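Local structure of putative Type I topoisomerase (Deinococcus radiodurans, 3M4A) at residues R94-A99 and R330-E335; R239-T244 and G326-M331; L246-L251 and K302-Y307; Y77-D82 and I230-A235. The protein is a bacterial type IB topoisomerase that binds DNA and probably breaks, passes and rejoins single strands without ATP. All coordinates share one frame; numbering follows the deposited sequence. Where two conformers were deposited one is given.

Interaction 1 of 4, residues R94-A99 and R330-E335; sequences RLTRFA and RMLESE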
# COMPACT_ATOMS: atom_id res chain seq x y z
N ARG A 94 -13.78 2.64 1.73
CA ARG A 94 -12.65 1.77 2.05
C ARG A 94 -11.32 2.53 1.99
O ARG A 94 -10.46 2.36 2.86
CB ARG A 94 -12.59 0.55 1.14
CG ARG A 94 -11.63 -0.52 1.64
CD ARG A 94 -11.61 -1.72 0.72
NE ARG A 94 -10.52 -2.66 1.04
CZ ARG A 94 -10.62 -3.64 1.94
NH1 ARG A 94 -11.75 -3.84 2.60
NH2 ARG A 94 -9.59 -4.44 2.15
N LEU A 95 -11.16 3.38 0.97
CA LEU A 95 -9.91 4.13 0.80
C LEU A 95 -9.69 5.21 1.85
O LEU A 95 -8.56 5.48 2.26
CB LEU A 95 -9.83 4.75 -0.60
CG LEU A 95 -9.60 3.80 -1.78
CD1 LEU A 95 -9.32 4.58 -3.06
CD2 LEU A 95 -8.47 2.83 -1.49
N THR A 96 -10.77 5.87 2.29
CA THR A 96 -10.64 6.86 3.37
C THR A 96 -10.14 6.17 4.62
O THR A 96 -9.28 6.69 5.32
CB THR A 96 -12.00 7.53 3.67
OG1 THR A 96 -12.54 8.07 2.46
CG2 THR A 96 -11.84 8.64 4.69
N ARG A 97 -10.68 4.99 4.90
CA ARG A 97 -10.25 4.24 6.07
C ARG A 97 -8.82 3.71 5.90
O ARG A 97 -8.03 3.76 6.83
CB ARG A 97 -11.22 3.10 6.36
CG ARG A 97 -11.08 2.54 7.77
CD ARG A 97 -11.55 3.53 8.86
NE ARG A 97 -13.01 3.65 8.91
CZ ARG A 97 -13.83 2.81 9.52
NH1 ARG A 97 -13.37 1.74 10.16
NH2 ARG A 97 -15.14 3.03 9.51
N PHE A 98 -8.50 3.23 4.70
CA PHE A 98 -7.12 2.82 4.40
C PHE A 98 -6.13 3.97 4.64
O PHE A 98 -5.07 3.77 5.24
CB PHE A 98 -7.01 2.31 2.97
CG PHE A 98 -5.65 1.79 2.60
CD1 PHE A 98 -5.17 0.63 3.17
CD2 PHE A 98 -4.86 2.45 1.67
CE1 PHE A 98 -3.94 0.11 2.84
CE2 PHE A 98 -3.60 1.94 1.32
CZ PHE A 98 -3.14 0.79 1.92
N ALA A 99 -6.47 5.18 4.21
CA ALA A 99 -5.62 6.35 4.44
C ALA A 99 -5.45 6.61 5.93
O ALA A 99 -4.40 7.09 6.36
CB ALA A 99 -6.22 7.58 3.75
N ARG A 330 -8.58 14.09 2.08
CA ARG A 330 -9.56 15.16 2.27
C ARG A 330 -10.55 15.23 1.11
O ARG A 330 -11.75 15.44 1.33
CB ARG A 330 -8.85 16.49 2.49
CG ARG A 330 -8.19 16.56 3.84
CD ARG A 330 -7.42 17.84 4.04
NE ARG A 330 -8.28 19.01 3.92
CZ ARG A 330 -9.07 19.46 4.88
NH1 ARG A 330 -9.13 18.87 6.07
NH2 ARG A 330 -9.82 20.53 4.64
N MET A 331 -10.07 15.01 -0.12
CA MET A 331 -10.99 14.93 -1.27
C MET A 331 -11.99 13.79 -1.12
O MET A 331 -13.20 13.98 -1.36
CB MET A 331 -10.22 14.79 -2.59
CG MET A 331 -11.12 14.74 -3.81
SD MET A 331 -10.21 14.41 -5.33
CE MET A 331 -9.62 16.04 -5.74
N LEU A 332 -11.53 12.61 -0.74
CA LEU A 332 -12.43 11.48 -0.54
C LEU A 332 -13.42 11.76 0.59
O LEU A 332 -14.60 11.41 0.49
CB LEU A 332 -11.68 10.19 -0.25
CG LEU A 332 -10.82 9.68 -1.41
CD1 LEU A 332 -9.98 8.49 -0.93
CD2 LEU A 332 -11.67 9.29 -2.64
N GLU A 333 -12.94 12.41 1.64
CA GLU A 333 -13.81 12.79 2.76
C GLU A 333 -14.95 13.74 2.34
O GLU A 333 -16.01 13.75 2.97
CB GLU A 333 -12.98 13.35 3.93
CG GLU A 333 -12.21 12.24 4.66
CD GLU A 333 -11.30 12.74 5.78
OE1 GLU A 333 -10.80 13.89 5.70
OE2 GLU A 333 -11.07 11.95 6.73
N SER A 334 -14.76 14.51 1.27
CA SER A 334 -15.82 15.41 0.81
C SER A 334 -17.06 14.65 0.32
O SER A 334 -18.15 15.23 0.28
CB SER A 334 -15.31 16.36 -0.28
OG SER A 334 -15.08 15.68 -1.50
N GLU A 335 -16.91 13.39 -0.06
CA GLU A 335 -18.04 12.59 -0.53
C GLU A 335 -18.99 12.29 0.63
O GLU A 335 -20.21 12.27 0.47
CB GLU A 335 -17.56 11.29 -1.20
CG GLU A 335 -18.66 10.44 -1.87
CD GLU A 335 -19.23 11.02 -3.16
OE1 GLU A 335 -18.79 12.07 -3.65
OE2 GLU A 335 -20.16 10.39 -3.71
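Thr96 and Leu332 run alongside one another, pointing opposite ways, with Thr96 CA 6.3 Å from Leu332 CA. The two branches of the threonine divide the work in the conformer described, one of two deposited, so its contacts are doubtful for the other. The hydroxyl, anti to the carbonyl carbon (chi1 -54°), lies against the leucine, with Thr96 OG1 3.5 Å from Leu332 CB; this is packing, since the hydroxyl has its hydrogen bond with the carbonyl of Trp92 one turn earlier. The methyl branch instead crosses the extended chain of Glu333 at a slant, placing Thr96 CG2 3.6 Å from Glu333 CG and 4.0 Å from Glu333 OE2, so mostly the aliphatic part touches. Beyond Leu332 CB, one methyl continues to Leu95, where Leu332 CD1 meets Leu95 CB at 3.8 Å. No hydrogen bond links the two segments, and in this conformer the 181 Å² buried between them rests on these three pairs. The segment axes approach to 9.5 Å and make 139° between their N-to-C directions, a slanted antiparallel crossing of helix 91-113 with helix 323-337. Helix 235-254 packs against Leu95, while the side chain of Leu332 also touches Ile294 of helix 292-299.

Interaction 2 of 4, residues R239-T244 and G326-M331; sequences RTWGGT and GALKRM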
# COMPACT_ATOMS: atom_id res chain seq x y z
N ARG A 239 -2.66 -0.85 -4.46
CA ARG A 239 -2.84 -0.58 -5.88
C ARG A 239 -4.08 0.27 -6.17
O ARG A 239 -4.03 1.15 -7.01
CB ARG A 239 -2.84 -1.88 -6.69
CG ARG A 239 -1.42 -2.39 -6.88
CD ARG A 239 -1.37 -3.82 -7.36
NE ARG A 239 -2.06 -4.02 -8.64
CZ ARG A 239 -1.54 -3.72 -9.83
NH1 ARG A 239 -0.33 -3.18 -9.95
NH2 ARG A 239 -2.25 -3.97 -10.93
N THR A 240 -5.16 0.04 -5.43
CA THR A 240 -6.35 0.88 -5.56
C THR A 240 -6.10 2.29 -4.98
O THR A 240 -6.40 3.29 -5.62
CB THR A 240 -7.58 0.23 -4.90
OG1 THR A 240 -7.33 -0.02 -3.51
CG2 THR A 240 -7.94 -1.09 -5.60
N TRP A 241 -5.51 2.37 -3.79
CA TRP A 241 -5.10 3.67 -3.24
C TRP A 241 -4.08 4.36 -4.15
O TRP A 241 -4.26 5.51 -4.54
CB TRP A 241 -4.50 3.51 -1.84
CG TRP A 241 -3.91 4.77 -1.28
CD1 TRP A 241 -2.57 5.08 -1.19
CD2 TRP A 241 -4.62 5.88 -0.73
NE1 TRP A 241 -2.41 6.31 -0.60
CE2 TRP A 241 -3.65 6.83 -0.31
CE3 TRP A 241 -5.97 6.18 -0.54
CZ2 TRP A 241 -3.99 8.05 0.26
CZ3 TRP A 241 -6.31 7.39 0.05
CH2 TRP A 241 -5.33 8.32 0.44
N GLY A 242 -3.02 3.65 -4.51
CA GLY A 242 -1.98 4.23 -5.37
C GLY A 242 -2.43 4.61 -6.76
O GLY A 242 -2.04 5.66 -7.27
N GLY A 243 -3.27 3.77 -7.38
CA GLY A 243 -3.88 4.14 -8.66
C GLY A 243 -4.72 5.40 -8.61
O GLY A 243 -4.63 6.26 -9.48
N THR A 244 -5.53 5.52 -7.55
CA THR A 244 -6.37 6.68 -7.31
C THR A 244 -5.50 7.94 -7.06
O THR A 244 -5.77 9.00 -7.63
CB THR A 244 -7.33 6.43 -6.15
OG1 THR A 244 -8.20 5.34 -6.48
CG2 THR A 244 -8.17 7.68 -5.82
N GLY A 326 -2.46 13.34 1.64
CA GLY A 326 -3.28 14.09 2.57
C GLY A 326 -4.40 14.79 1.84
O GLY A 326 -5.55 14.75 2.27
N ALA A 327 -4.07 15.43 0.73
CA ALA A 327 -5.09 16.10 -0.07
C ALA A 327 -6.09 15.09 -0.62
O ALA A 327 -7.30 15.37 -0.66
CB ALA A 327 -4.47 16.93 -1.17
N LEU A 328 -5.61 13.92 -1.05
CA LEU A 328 -6.52 12.87 -1.52
C LEU A 328 -7.50 12.41 -0.43
O LEU A 328 -8.71 12.25 -0.66
CB LEU A 328 -5.74 11.67 -2.07
CG LEU A 328 -6.60 10.49 -2.56
CD1 LEU A 328 -7.53 10.92 -3.68
CD2 LEU A 328 -5.71 9.34 -3.02
N LYS A 329 -6.98 12.19 0.77
CA LYS A 329 -7.82 11.81 1.89
C LYS A 329 -8.94 12.82 2.08
O LYS A 329 -10.08 12.43 2.24
CB LYS A 329 -7.02 11.71 3.17
CG LYS A 329 -7.83 11.02 4.27
CD LYS A 329 -7.11 10.92 5.57
CE LYS A 329 -7.94 10.08 6.53
NZ LYS A 329 -7.45 10.14 7.93
N ARG A 330 -8.58 14.09 2.08
CA ARG A 330 -9.56 15.16 2.27
C ARG A 330 -10.55 15.23 1.11
O ARG A 330 -11.75 15.44 1.33
CB ARG A 330 -8.85 16.49 2.49
CG ARG A 330 -8.19 16.56 3.84
CD ARG A 330 -7.42 17.84 4.04
NE ARG A 330 -8.28 19.01 3.92
CZ ARG A 330 -9.07 19.46 4.88
NH1 ARG A 330 -9.13 18.87 6.07
NH2 ARG A 330 -9.82 20.53 4.64
N MET A 331 -10.07 15.01 -0.12
CA MET A 331 -10.99 14.93 -1.27
C MET A 331 -11.99 13.79 -1.12
O MET A 331 -13.20 13.98 -1.36
CB MET A 331 -10.22 14.79 -2.59
CG MET A 331 -11.12 14.74 -3.81
SD MET A 331 -10.21 14.41 -5.33
CE MET A 331 -9.62 16.04 -5.74
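Trp241, the first residue of 239-244 to meet segment 326-331, does so with the six-membered part of its indole. CG stands anti to the backbone N (chi1 173°), which carries the ring out to a leucine coming from the opposite direction. Leu328 CD2 sits over one face, 3.7 Å from the centroid of that ring and 16° off its normal, the geometry of a CH-pi contact; the closest pair is Trp241 CH2 to Leu328 CD2 at 3.6 Å. The indole N-H is bonded to the Glu325 carboxylate, which pins the other end of the ring system. With an alanine here, Leu328 CD2 is likely to lose its aromatic face and Glu325 this N-H donor. One turn on, Thr244 crosses Leu328 at about a right angle, with Thr244 CG2 3.9 Å from Leu328 CD1. Its hydroxyl donates to Thr240 O, 2.9 Å from Thr244 OG1, and is also bonded with Cys291 N, while Thr244 N reaches that Thr240 oxygen from the opposite face of its plane. The segment axes, 11.6 Å apart, cross at 98°. With no hydrogen bond between the segments, cohesion across this buried contact is apolar: the threonine presents its methyl while its hydroxyl is bonded to Thr240 and Cys291.

Interaction 3 of 4, residues L246-L251 and K302-Y307; sequences LAAEYL and KVLDDY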
# COMPACT_ATOMS: atom_id res chain seq x y z
N LEU A 246 -2.28 8.41 -8.02
CA LEU A 246 -1.60 8.76 -9.28
C LEU A 246 -2.54 9.49 -10.23
O LEU A 246 -2.17 10.50 -10.82
CB LEU A 246 -0.97 7.52 -9.94
CG LEU A 246 0.01 7.78 -11.08
CD1 LEU A 246 1.25 8.45 -10.57
CD2 LEU A 246 0.37 6.48 -11.78
N ALA A 247 -3.77 9.00 -10.35
CA ALA A 247 -4.80 9.67 -11.14
C ALA A 247 -5.06 11.09 -10.63
O ALA A 247 -5.11 12.05 -11.41
CB ALA A 247 -6.08 8.85 -11.16
N ALA A 248 -5.21 11.23 -9.32
CA ALA A 248 -5.51 12.54 -8.74
C ALA A 248 -4.35 13.54 -8.97
O ALA A 248 -4.57 14.71 -9.28
CB ALA A 248 -5.82 12.40 -7.26
N GLU A 249 -3.12 13.06 -8.81
CA GLU A 249 -1.92 13.87 -9.06
C GLU A 249 -1.84 14.30 -10.50
O GLU A 249 -1.59 15.47 -10.81
CB GLU A 249 -0.67 13.06 -8.72
CG GLU A 249 -0.43 12.90 -7.26
CD GLU A 249 0.75 11.99 -6.94
OE1 GLU A 249 1.09 11.09 -7.75
OE2 GLU A 249 1.33 12.18 -5.86
N TYR A 250 -2.07 13.34 -11.39
CA TYR A 250 -2.09 13.59 -12.82
C TYR A 250 -3.10 14.68 -13.16
O TYR A 250 -2.76 15.64 -13.81
CB TYR A 250 -2.41 12.31 -13.57
CG TYR A 250 -2.30 12.38 -15.07
CD1 TYR A 250 -1.08 12.14 -15.71
CD2 TYR A 250 -3.41 12.63 -15.85
CE1 TYR A 250 -0.98 12.17 -17.09
CE2 TYR A 250 -3.32 12.66 -17.24
CZ TYR A 250 -2.09 12.43 -17.85
OH TYR A 250 -1.99 12.45 -19.23
N LEU A 251 -4.33 14.53 -12.70
CA LEU A 251 -5.35 15.53 -13.02
C LEU A 251 -5.01 16.92 -12.46
O LEU A 251 -5.21 17.95 -13.12
CB LEU A 251 -6.72 15.04 -12.55
CG LEU A 251 -7.26 13.79 -13.27
CD1 LEU A 251 -8.50 13.22 -12.59
CD2 LEU A 251 -7.54 14.10 -14.75
N LYS A 302 -12.43 20.75 -9.63
CA LYS A 302 -11.71 20.66 -8.36
C LYS A 302 -10.65 19.56 -8.43
O LYS A 302 -10.91 18.48 -8.94
CB LYS A 302 -12.68 20.37 -7.22
CG LYS A 302 -13.71 21.51 -7.01
CD LYS A 302 -14.78 21.10 -6.03
CE LYS A 302 -15.70 22.29 -5.68
NZ LYS A 302 -17.11 21.84 -5.64
N VAL A 303 -9.48 19.86 -7.89
CA VAL A 303 -8.34 18.92 -7.93
C VAL A 303 -7.69 18.87 -6.55
O VAL A 303 -8.15 19.55 -5.62
CB VAL A 303 -7.32 19.33 -9.00
CG1 VAL A 303 -7.94 19.18 -10.41
CG2 VAL A 303 -6.83 20.77 -8.78
N LEU A 304 -6.63 18.07 -6.40
CA LEU A 304 -6.00 17.91 -5.07
C LEU A 304 -5.68 19.25 -4.40
O LEU A 304 -5.88 19.40 -3.20
CB LEU A 304 -4.72 17.09 -5.17
CG LEU A 304 -4.88 15.61 -5.47
CD1 LEU A 304 -3.49 14.95 -5.63
CD2 LEU A 304 -5.71 14.90 -4.40
N ASP A 305 -5.19 20.21 -5.19
CA ASP A 305 -4.84 21.55 -4.69
C ASP A 305 -5.95 22.19 -3.86
O ASP A 305 -5.69 22.95 -2.93
CB ASP A 305 -4.57 22.53 -5.84
CG ASP A 305 -3.69 21.97 -6.96
OD1 ASP A 305 -3.17 20.85 -6.84
OD2 ASP A 305 -3.54 22.70 -7.97
N ASP A 306 -7.20 21.91 -4.22
CA ASP A 306 -8.37 22.50 -3.55
C ASP A 306 -8.70 21.87 -2.20
O ASP A 306 -9.55 22.39 -1.45
CB ASP A 306 -9.58 22.41 -4.47
CG ASP A 306 -9.39 23.17 -5.77
OD1 ASP A 306 -9.23 24.42 -5.71
OD2 ASP A 306 -9.39 22.55 -6.84
N TYR A 307 -8.04 20.76 -1.88
CA TYR A 307 -8.30 20.03 -0.64
C TYR A 307 -7.12 20.02 0.33
O TYR A 307 -7.02 19.14 1.19
CB TYR A 307 -8.76 18.60 -0.95
CG TYR A 307 -10.11 18.59 -1.61
CD1 TYR A 307 -11.27 18.67 -0.85
CD2 TYR A 307 -10.22 18.53 -2.99
CE1 TYR A 307 -12.51 18.69 -1.45
CE2 TYR A 307 -11.48 18.56 -3.60
CZ TYR A 307 -12.61 18.64 -2.83
OH TYR A 307 -13.85 18.65 -3.42
O HOH W 1 -6.92 15.93 -8.52
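A water donates to Ala248 O at 2.8 Å and accepts from Leu304 N, 3.0 Å away, bridging segment 246-251 to the turn at 302-307. Beside this bridge the leucine side chain lies against the helix. With chi1 -71° swinging it beside the backbone N, one methyl rests on the Ala248-Glu249 peptide, Leu304 CD1 being 3.7 Å from Ala248 C, whereas Leu304 CG and CD2 both meet the alanine methyl, each 3.8 Å from Ala248 CB. Glu249 crosses that leucine at a slant and adds its CG; its carboxylate bonds to Ser324. Val303 makes a looser touch, Val303 CG1 lying 4.0 Å from Leu251 O. A serine in place of Leu304 would probably open a gap over the Ala248 methyl and also remove packing against Ala327 and Leu328 of helix 323-337. Within the turn a nearly straight bond (168°) runs from Val303 N to Asp306 OD2, which uses its anti lone pair, and Asp306 N gives back to Val303 O. These reciprocal bonds close the 3-10 turn at 304-306 into a compact connection after helix 292-299, which inserts one leucine between helices 235-254 and 323-337 in the C-terminal helical part of this type IB topoisomerase.

Interaction 4 of 4, residues Y77-D82 and I230-A235; sequences YRYHPD and IGPFTA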
# COMPACT_ATOMS: atom_id res chain seq x y z
N TYR A 77 -6.32 -12.23 14.84
CA TYR A 77 -7.15 -11.03 14.71
C TYR A 77 -8.61 -11.34 14.40
O TYR A 77 -8.92 -12.34 13.75
CB TYR A 77 -6.61 -10.12 13.60
CG TYR A 77 -5.14 -9.81 13.72
CD1 TYR A 77 -4.69 -8.76 14.50
CD2 TYR A 77 -4.19 -10.58 13.04
CE1 TYR A 77 -3.33 -8.47 14.62
CE2 TYR A 77 -2.83 -10.30 13.14
CZ TYR A 77 -2.41 -9.24 13.93
OH TYR A 77 -1.06 -8.97 14.05
N ARG A 78 -9.49 -10.46 14.85
CA ARG A 78 -10.89 -10.45 14.40
C ARG A 78 -11.24 -9.06 13.86
O ARG A 78 -10.92 -8.05 14.47
CB ARG A 78 -11.83 -10.85 15.53
CG ARG A 78 -11.70 -12.32 15.97
CD ARG A 78 -11.99 -13.28 14.82
NE ARG A 78 -12.05 -14.68 15.24
CZ ARG A 78 -10.99 -15.45 15.49
NH1 ARG A 78 -9.75 -14.98 15.40
NH2 ARG A 78 -11.18 -16.72 15.85
N TYR A 79 -11.92 -9.04 12.72
CA TYR A 79 -12.12 -7.82 11.96
C TYR A 79 -13.58 -7.38 11.89
O TYR A 79 -14.50 -8.17 12.16
CB TYR A 79 -11.62 -8.02 10.54
CG TYR A 79 -10.15 -8.36 10.42
CD1 TYR A 79 -9.17 -7.55 10.99
CD2 TYR A 79 -9.73 -9.48 9.70
CE1 TYR A 79 -7.82 -7.85 10.86
CE2 TYR A 79 -8.38 -9.79 9.56
CZ TYR A 79 -7.43 -8.97 10.15
OH TYR A 79 -6.10 -9.28 10.01
N HIS A 80 -13.79 -6.12 11.53
CA HIS A 80 -15.12 -5.60 11.23
C HIS A 80 -15.58 -6.23 9.91
O HIS A 80 -14.81 -6.24 8.95
CB HIS A 80 -15.04 -4.08 11.10
CG HIS A 80 -16.38 -3.40 11.09
ND1 HIS A 80 -17.32 -3.62 10.11
CD2 HIS A 80 -16.91 -2.48 11.93
CE1 HIS A 80 -18.38 -2.87 10.35
NE2 HIS A 80 -18.16 -2.17 11.45
N PRO A 81 -16.82 -6.75 9.86
CA PRO A 81 -17.28 -7.48 8.66
C PRO A 81 -17.35 -6.64 7.37
O PRO A 81 -17.21 -7.20 6.28
CB PRO A 81 -18.67 -7.98 9.06
CG PRO A 81 -19.10 -7.07 10.17
CD PRO A 81 -17.86 -6.71 10.90
N ASP A 82 -17.57 -5.34 7.50
CA ASP A 82 -17.61 -4.44 6.34
C ASP A 82 -16.27 -4.35 5.59
O ASP A 82 -16.23 -3.91 4.44
CB ASP A 82 -18.07 -3.04 6.75
CG ASP A 82 -19.57 -2.95 6.98
OD1 ASP A 82 -20.29 -3.92 6.66
OD2 ASP A 82 -20.03 -1.90 7.49
N ILE A 230 -1.19 -3.93 8.34
CA ILE A 230 -2.38 -3.29 7.75
C ILE A 230 -3.70 -4.08 7.76
O ILE A 230 -4.73 -3.53 7.39
CB ILE A 230 -2.12 -2.81 6.28
CG1 ILE A 230 -1.73 -3.98 5.37
CG2 ILE A 230 -1.09 -1.71 6.26
CD1 ILE A 230 -1.88 -3.70 3.87
N GLY A 231 -3.69 -5.35 8.17
CA GLY A 231 -4.94 -6.14 8.18
C GLY A 231 -6.05 -5.41 8.91
O GLY A 231 -5.80 -4.79 9.93
N PRO A 232 -7.30 -5.47 8.40
CA PRO A 232 -7.84 -6.28 7.32
C PRO A 232 -7.56 -5.79 5.90
O PRO A 232 -7.97 -6.45 4.94
CB PRO A 232 -9.34 -6.24 7.60
CG PRO A 232 -9.56 -4.92 8.18
CD PRO A 232 -8.34 -4.60 8.99
N PHE A 233 -6.88 -4.67 5.74
CA PHE A 233 -6.49 -4.24 4.40
C PHE A 233 -5.45 -5.22 3.88
O PHE A 233 -4.80 -5.92 4.65
CB PHE A 233 -5.97 -2.81 4.41
CG PHE A 233 -6.97 -1.81 4.94
CD1 PHE A 233 -8.06 -1.42 4.16
CD2 PHE A 233 -6.85 -1.28 6.22
CE1 PHE A 233 -8.99 -0.50 4.63
CE2 PHE A 233 -7.79 -0.37 6.71
CZ PHE A 233 -8.86 0.03 5.92
N THR A 234 -5.33 -5.30 2.55
CA THR A 234 -4.42 -6.24 1.91
C THR A 234 -3.52 -5.54 0.91
O THR A 234 -3.70 -4.35 0.60
CB THR A 234 -5.18 -7.35 1.15
OG1 THR A 234 -5.77 -6.82 -0.04
CG2 THR A 234 -6.28 -7.98 2.03
N ALA A 235 -2.58 -6.29 0.35
CA ALA A 235 -1.68 -5.72 -0.66
C ALA A 235 -2.44 -5.03 -1.80
O ALA A 235 -1.96 -4.03 -2.35
CB ALA A 235 -0.71 -6.78 -1.20
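Tyr79 carries its CG beside the backbone N (chi1 -61°), and with the ring turned by chi2 -55° it presents one face of its phenol to Pro232. The proline supplies CB as the contact point: Pro232 CB stands 3.7 Å from the centroid of the Tyr79 ring and 14° off its normal, above the centre of the face, as a CH-pi contact. The nearest ring atoms to it are CG and CD1, with Tyr79 CG 3.6 Å from Pro232 CB. The pyrrolidine also spreads over the CD1 side of the phenol, where Pro232 CD lies 3.7 Å from Tyr79 CD1. Further out, the ring reaches the peptide that joins Gly231 to Pro232, and Tyr79 CE1 comes to 3.5 Å from Pro232 N. That peptide is cis.

Gly231 leaves room for the phenol, for a side chain there would point toward the tyrosine and a modelled beta carbon would fall 2.5 Å from Tyr79 OH. The contact joins strand 75-79, an outermost strand of the antiparallel sheet of strands 54-56, 64-69 and 75-79, to the loop between helices 219-230 and 235-254 in the catalytic-core region. Within that loop Phe233 N bonds back to Ile230 O, and Thr234 is the N-cap of the following helix, its hydroxyl accepting from Lys236 N.

Beyond Tyr79 the chain turns out of the strand. Here Asp82 N donates to His80 ND1 at 3.1 Å, meeting the imidazole at its edge and in the plane of the ring. On the sheet side Leu64 of strand 64-69 touches Tyr79. From the loop, Phe233 stacks edge-to-face with Phe98 of helix 91-113.

In the fold
From the N terminus, strand 75-79 opens interaction 4, and helix 91-113, following soon after, opens interaction 1. Interaction 4 closes at the loop 230-235 while interaction 1 is still open, so the two cross. Helix 235-254 then begins interactions 2 and 3 in turn. Interaction 3 closes first, at 302-307, nested within the loops of both interactions 1 and 2, which end on overlapping parts of helix 323-337 and share Arg330 and Met331. Centres of interactions 1 and 2 lie about 7 Å apart, with Ala99 CB 3.5 Å from Trp241 CH2. Helices 91-113, 235-254 and 323-337 are thus joined pairwise, and Phe233 links interaction 4 to this cluster.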